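Local coordinates for choline dehydrogenase and related flavoproteins (Aspergillus oryzae, PDB 3Q9T), which acts as a formate oxidase of the glucose-methanol-choline oxidoreductase family, using an 8-formyl-FAD cofactor at its catalytic site, at residues A[177-186]-A[192-200]. Numbering follows the deposited sequence.
Sequences WKSMGQPLIE and EMDGLTHCC
L184 and L196 form a single parallel beta bridge, by which the loop leaving helix 167-179 through a Schellman turn at G181 meets the start of strand 195-204, in the mixed sheet that also holds strand 353-358. Before the strand, two waters link D194 to Q182, each accepting from Q182 NE2 and donating to D194 OD1, while I185 CG2 packs 3.5 Å from D194 O and against G195. At L196 two bonds define the bridge: L196 N to P183 O (3.0 Å) and I185 N to L196 O (2.8 Å). P183 O also accepts from W177 NE1 (2.9 Å), from above the carbonyl plane. This bent bond helps to hold the indole, sandwiched between L196 CB, in CH-pi contact 3.4 Å from the five-membered ring centroid and 6° off its normal, and Q182 CB, over the opposite face toward its rim. T197 pairs through its backbone with V356, while its OG1 takes a hydrogen bond from a water also near H198 O. E186, bent at chi2 (-48°), grips H198 twice: H198 N reaches E186 OE1 at 3.2 Å, and H198 ND1 meets the syn side of E186 OE2 at 2.8 Å, nearly straight (176°) and within the imidazole plane.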
ATOM      1  N   TRP A 177     -20.026 -22.368 -19.847  1.00 19.20           N
ATOM      2  CA  TRP A 177     -18.898 -23.226 -19.509  1.00 18.68           C
ATOM      3  C   TRP A 177     -18.716 -24.368 -20.502  1.00 21.58           C
ATOM      4  O   TRP A 177     -17.611 -24.611 -21.006  1.00 24.45           O
ATOM      5  CB  TRP A 177     -19.070 -23.791 -18.086  1.00 19.08           C
ATOM      6  CG  TRP A 177     -17.847 -24.475 -17.547  1.00 24.42           C
ATOM      7  CD1 TRP A 177     -17.544 -25.801 -17.630  1.00 23.62           C
ATOM      8  CD2 TRP A 177     -16.752 -23.854 -16.857  1.00 19.39           C
ATOM      9  NE1 TRP A 177     -16.334 -26.048 -17.034  1.00 20.29           N
ATOM     10  CE2 TRP A 177     -15.828 -24.871 -16.547  1.00 23.20           C
ATOM     11  CE3 TRP A 177     -16.473 -22.542 -16.463  1.00 17.62           C
ATOM     12  CZ2 TRP A 177     -14.633 -24.616 -15.868  1.00 25.57           C
ATOM     13  CZ3 TRP A 177     -15.287 -22.285 -15.784  1.00 20.75           C
ATOM     14  CH2 TRP A 177     -14.381 -23.318 -15.491  1.00 23.57           C
ATOM     15  N   LYS A 178     -19.796 -25.094 -20.757  1.00 17.80           N
ATOM     16  CA  LYS A 178     -19.753 -26.193 -21.728  1.00 28.52           C
ATOM     17  C   LYS A 178     -19.449 -25.681 -23.139  1.00 26.99           C
ATOM     18  O   LYS A 178     -18.749 -26.345 -23.913  1.00 29.75           O
ATOM     19  CB  LYS A 178     -21.059 -26.992 -21.711  1.00 31.33           C
ATOM     20  CG  LYS A 178     -21.320 -27.713 -20.392  1.00 31.61           C
ATOM     21  CD  LYS A 178     -22.775 -28.140 -20.271  1.00 43.75           C
ATOM     22  CE  LYS A 178     -23.153 -29.129 -21.366  1.00 58.76           C
ATOM     23  NZ  LYS A 178     -22.356 -30.386 -21.284  1.00 54.33           N
ATOM     24  N   SER A 179     -19.942 -24.494 -23.468  1.00 17.92           N
ATOM     25  CA  SER A 179     -19.678 -23.928 -24.799  1.00 23.54           C
ATOM     26  C   SER A 179     -18.189 -23.645 -25.020  1.00 30.69           C
ATOM     27  O   SER A 179     -17.717 -23.608 -26.160  1.00 25.84           O
ATOM     28  CB  SER A 179     -20.493 -22.652 -25.037  1.00 27.36           C
ATOM     29  OG  SER A 179     -19.888 -21.529 -24.423  1.00 26.38           O
ATOM     30  N   MET A 180     -17.452 -23.456 -23.929  1.00 26.67           N
ATOM     31  CA  MET A 180     -16.013 -23.261 -24.013  1.00 25.82           C
ATOM     32  C   MET A 180     -15.274 -24.600 -24.166  1.00 26.76           C
ATOM     33  O   MET A 180     -14.069 -24.629 -24.368  1.00 24.19           O
ATOM     34  CB  MET A 180     -15.506 -22.519 -22.770  1.00 31.89           C
ATOM     35  CG  MET A 180     -16.112 -21.142 -22.568  1.00 32.86           C
ATOM     36  SD  MET A 180     -15.630 -20.004 -23.884  1.00 41.14           S
ATOM     37  CE  MET A 180     -13.887 -19.860 -23.565  1.00 35.89           C
ATOM     38  N   GLY A 181     -15.993 -25.711 -24.060  1.00 28.10           N
ATOM     39  CA  GLY A 181     -15.351 -27.008 -24.186  1.00 19.97           C
ATOM     40  C   GLY A 181     -14.712 -27.483 -22.889  1.00 29.11           C
ATOM     41  O   GLY A 181     -13.750 -28.254 -22.901  1.00 27.91           O
ATOM     42  N   GLN A 182     -15.238 -27.005 -21.763  1.00 26.84           N
ATOM     43  CA  GLN A 182     -14.765 -27.415 -20.440  1.00 20.02           C
ATOM     44  C   GLN A 182     -15.812 -28.308 -19.797  1.00 24.33           C
ATOM     45  O   GLN A 182     -17.014 -28.108 -19.990  1.00 23.58           O
ATOM     46  CB  GLN A 182     -14.502 -26.200 -19.542  1.00 16.63           C
ATOM     47  CG  GLN A 182     -13.346 -25.328 -19.991  1.00 24.42           C
ATOM     48  CD  GLN A 182     -12.016 -26.076 -19.951  1.00 33.10           C
ATOM     49  OE1 GLN A 182     -11.289 -26.118 -20.939  1.00 33.33           O
ATOM     50  NE2 GLN A 182     -11.703 -26.680 -18.805  1.00 25.79           N
ATOM     51  N   PRO A 183     -15.356 -29.287 -19.013  1.00 26.97           N
ATOM     52  CA  PRO A 183     -16.249 -30.303 -18.455  1.00 23.87           C
ATOM     53  C   PRO A 183     -17.036 -29.780 -17.267  1.00 29.25           C
ATOM     54  O   PRO A 183     -16.586 -28.875 -16.569  1.00 28.35           O
ATOM     55  CB  PRO A 183     -15.284 -31.395 -17.968  1.00 26.16           C
ATOM     56  CG  PRO A 183     -13.891 -30.950 -18.388  1.00 29.25           C
ATOM     57  CD  PRO A 183     -13.955 -29.488 -18.606  1.00 21.39           C
ATOM     58  N   LEU A 184     -18.219 -30.345 -17.074  1.00 29.97           N
ATOM     59  CA  LEU A 184     -18.926 -30.285 -15.809  1.00 27.37           C
ATOM     60  C   LEU A 184     -18.401 -31.420 -14.916  1.00 31.91           C
ATOM     61  O   LEU A 184     -18.024 -32.482 -15.414  1.00 25.17           O
ATOM     62  CB  LEU A 184     -20.413 -30.498 -16.079  1.00 32.08           C
ATOM     63  CG  LEU A 184     -21.376 -29.309 -16.026  1.00 38.09           C
ATOM     64  CD1 LEU A 184     -20.723 -27.984 -16.440  1.00 20.82           C
ATOM     65  CD2 LEU A 184     -22.628 -29.620 -16.843  1.00 22.27           C
ATOM     66  N   ILE A 185     -18.376 -31.207 -13.603  1.00 20.46           N
ATOM     67  CA  ILE A 185     -17.937 -32.250 -12.692  1.00 18.89           C
ATOM     68  C   ILE A 185     -18.593 -32.102 -11.324  1.00 24.51           C
ATOM     69  O   ILE A 185     -18.719 -30.990 -10.800  1.00 19.20           O
ATOM     70  CB  ILE A 185     -16.392 -32.275 -12.536  1.00 29.97           C
ATOM     71  CG1 ILE A 185     -15.953 -33.515 -11.741  1.00 24.37           C
ATOM     72  CG2 ILE A 185     -15.886 -30.983 -11.870  1.00 24.39           C
ATOM     73  CD1 ILE A 185     -14.442 -33.759 -11.734  1.00 24.04           C
ATOM     74  N   GLU A 186     -19.031 -33.221 -10.755  1.00 24.59           N
ATOM     75  CA  GLU A 186     -19.694 -33.190  -9.453  1.00 21.93           C
ATOM     76  C   GLU A 186     -18.865 -33.849  -8.359  1.00 27.45           C
ATOM     77  O   GLU A 186     -18.835 -33.384  -7.211  1.00 30.57           O
ATOM     78  CB  GLU A 186     -21.091 -33.815  -9.528  1.00 24.57           C
ATOM     79  CG  GLU A 186     -22.109 -32.961 -10.263  1.00 27.11           C
ATOM     80  CD  GLU A 186     -22.115 -31.491  -9.812  1.00 33.96           C
ATOM     81  OE1 GLU A 186     -21.670 -31.169  -8.684  1.00 26.80           O
ATOM     82  OE2 GLU A 186     -22.566 -30.645 -10.604  1.00 27.16           O
ATOM     83  N   GLU A 192      -9.676 -35.807  -8.086  1.00 24.82           N
ATOM     84  CA  GLU A 192      -9.839 -35.244  -9.415  1.00 29.41           C
ATOM     85  C   GLU A 192     -10.734 -34.048  -9.257  1.00 24.52           C
ATOM     86  O   GLU A 192     -11.704 -34.104  -8.496  1.00 22.56           O
ATOM     87  CB  GLU A 192     -10.545 -36.234 -10.351  1.00 29.91           C
ATOM     88  CG  GLU A 192      -9.947 -37.609 -10.381  1.00 45.19           C
ATOM     89  CD  GLU A 192      -9.043 -37.804 -11.568  1.00 57.64           C
ATOM     90  OE1 GLU A 192      -9.212 -38.828 -12.267  1.00 52.38           O
ATOM     91  OE2 GLU A 192      -8.168 -36.934 -11.798  1.00 57.88           O
ATOM     92  N   MET A 193     -10.448 -32.979  -9.987  1.00 20.10           N
ATOM     93  CA  MET A 193     -11.283 -31.788  -9.857  1.00 31.36           C
ATOM     94  C   MET A 193     -11.445 -30.946 -11.129  1.00 28.70           C
ATOM     95  O   MET A 193     -11.865 -29.797 -11.053  1.00 38.14           O
ATOM     96  CB  MET A 193     -10.802 -30.930  -8.678  1.00 32.07           C
ATOM     97  CG  MET A 193      -9.291 -30.675  -8.648  1.00 30.86           C
ATOM     98  SD  MET A 193      -8.741 -30.035  -7.033  1.00 26.42           S
ATOM     99  CE  MET A 193      -9.863 -28.651  -6.840  1.00 19.89           C
ATOM    100  N   ASP A 194     -11.167 -31.519 -12.295  1.00 24.83           N
ATOM    101  CA  ASP A 194     -11.280 -30.756 -13.545  1.00 27.33           C
ATOM    102  C   ASP A 194     -12.728 -30.428 -13.956  1.00 28.02           C
ATOM    103  O   ASP A 194     -13.489 -31.312 -14.335  1.00 24.73           O
ATOM    104  CB  ASP A 194     -10.564 -31.492 -14.684  1.00 18.45           C
ATOM    105  CG  ASP A 194     -10.457 -30.653 -15.943  1.00 23.13           C
ATOM    106  OD1 ASP A 194     -10.354 -29.415 -15.848  1.00 26.44           O
ATOM    107  OD2 ASP A 194     -10.467 -31.237 -17.040  1.00 35.13           O
ATOM    108  N   GLY A 195     -13.103 -29.151 -13.888  1.00 24.99           N
ATOM    109  CA  GLY A 195     -14.408 -28.733 -14.375  1.00 22.26           C
ATOM    110  C   GLY A 195     -15.204 -27.769 -13.509  1.00 23.47           C
ATOM    111  O   GLY A 195     -14.745 -27.309 -12.457  1.00 20.85           O
ATOM    112  N   LEU A 196     -16.417 -27.471 -13.963  1.00 20.49           N
ATOM    113  CA  LEU A 196     -17.360 -26.650 -13.223  1.00 19.49           C
ATOM    114  C   LEU A 196     -18.232 -27.547 -12.346  1.00 26.62           C
ATOM    115  O   LEU A 196     -18.809 -28.517 -12.833  1.00 22.24           O
ATOM    116  CB  LEU A 196     -18.238 -25.867 -14.190  1.00 20.46           C
ATOM    117  CG  LEU A 196     -19.191 -24.874 -13.529  1.00 23.98           C
ATOM    118  CD1 LEU A 196     -18.422 -23.652 -13.002  1.00 20.29           C
ATOM    119  CD2 LEU A 196     -20.276 -24.461 -14.514  1.00 17.10           C
ATOM    120  N   THR A 197     -18.326 -27.211 -11.058  1.00 22.23           N
ATOM    121  CA  THR A 197     -19.003 -28.062 -10.091  1.00 24.02           C
ATOM    122  C   THR A 197     -20.023 -27.301  -9.240  1.00 21.95           C
ATOM    123  O   THR A 197     -19.926 -26.083  -9.078  1.00 19.84           O
ATOM    124  CB  THR A 197     -17.975 -28.752  -9.151  1.00 21.67           C
ATOM    125  OG1 THR A 197     -18.609 -29.817  -8.421  1.00 18.41           O
ATOM    126  CG2 THR A 197     -17.369 -27.755  -8.178  1.00 14.67           C
ATOM    127  N   HIS A 198     -21.003 -28.023  -8.704  1.00 18.23           N
ATOM    128  CA  HIS A 198     -21.883 -27.465  -7.686  1.00 17.78           C
ATOM    129  C   HIS A 198     -21.209 -27.670  -6.324  1.00 21.49           C
ATOM    130  O   HIS A 198     -21.136 -28.801  -5.816  1.00 16.04           O
ATOM    131  CB  HIS A 198     -23.254 -28.149  -7.701  1.00 23.52           C
ATOM    132  CG  HIS A 198     -24.140 -27.721  -8.829  1.00 19.43           C
ATOM    133  ND1 HIS A 198     -24.160 -28.367 -10.047  1.00 16.54           N
ATOM    134  CD2 HIS A 198     -25.051 -26.723  -8.916  1.00 23.42           C
ATOM    135  CE1 HIS A 198     -25.036 -27.780 -10.839  1.00 19.54           C
ATOM    136  NE2 HIS A 198     -25.584 -26.773 -10.182  1.00 24.33           N
ATOM    137  N   CYS A 199     -20.706 -26.584  -5.743  1.00 18.86           N
ATOM    138  CA  CYS A 199     -19.880 -26.674  -4.533  1.00 20.31           C
ATOM    139  C   CYS A 199     -20.672 -27.044  -3.296  1.00 18.16           C
ATOM    140  O   CYS A 199     -21.866 -26.740  -3.185  1.00 18.21           O
ATOM    141  CB  CYS A 199     -19.124 -25.358  -4.273  1.00 20.13           C
ATOM    142  SG  CYS A 199     -20.159 -23.910  -4.055  1.00 20.25           S
ATOM    143  N   CYS A 200     -19.998 -27.706  -2.363  1.00 17.30           N
ATOM    144  CA  CYS A 200     -20.557 -27.921  -1.036  1.00 17.89           C
ATOM    145  C   CYS A 200     -20.099 -26.835  -0.080  1.00 19.75           C
ATOM    146  O   CYS A 200     -19.150 -26.117  -0.355  1.00 20.12           O
ATOM    147  CB  CYS A 200     -20.170 -29.290  -0.491  1.00 24.97           C
ATOM    148  SG  CYS A 200     -20.877 -30.642  -1.429  1.00 29.95           S
TER
HETATM  149  O   HOH W   1     -12.509 -27.449 -16.519  1.00 22.41           O
HETATM  150  O   HOH W   2      -9.356 -27.699 -17.843  1.00 22.45           O
HETATM  151  O   HOH W   3     -19.002 -30.280  -5.870  1.00 21.70           O
HETATM  152  O   HOH W   4     -21.408 -28.614 -12.682  1.00 24.64           O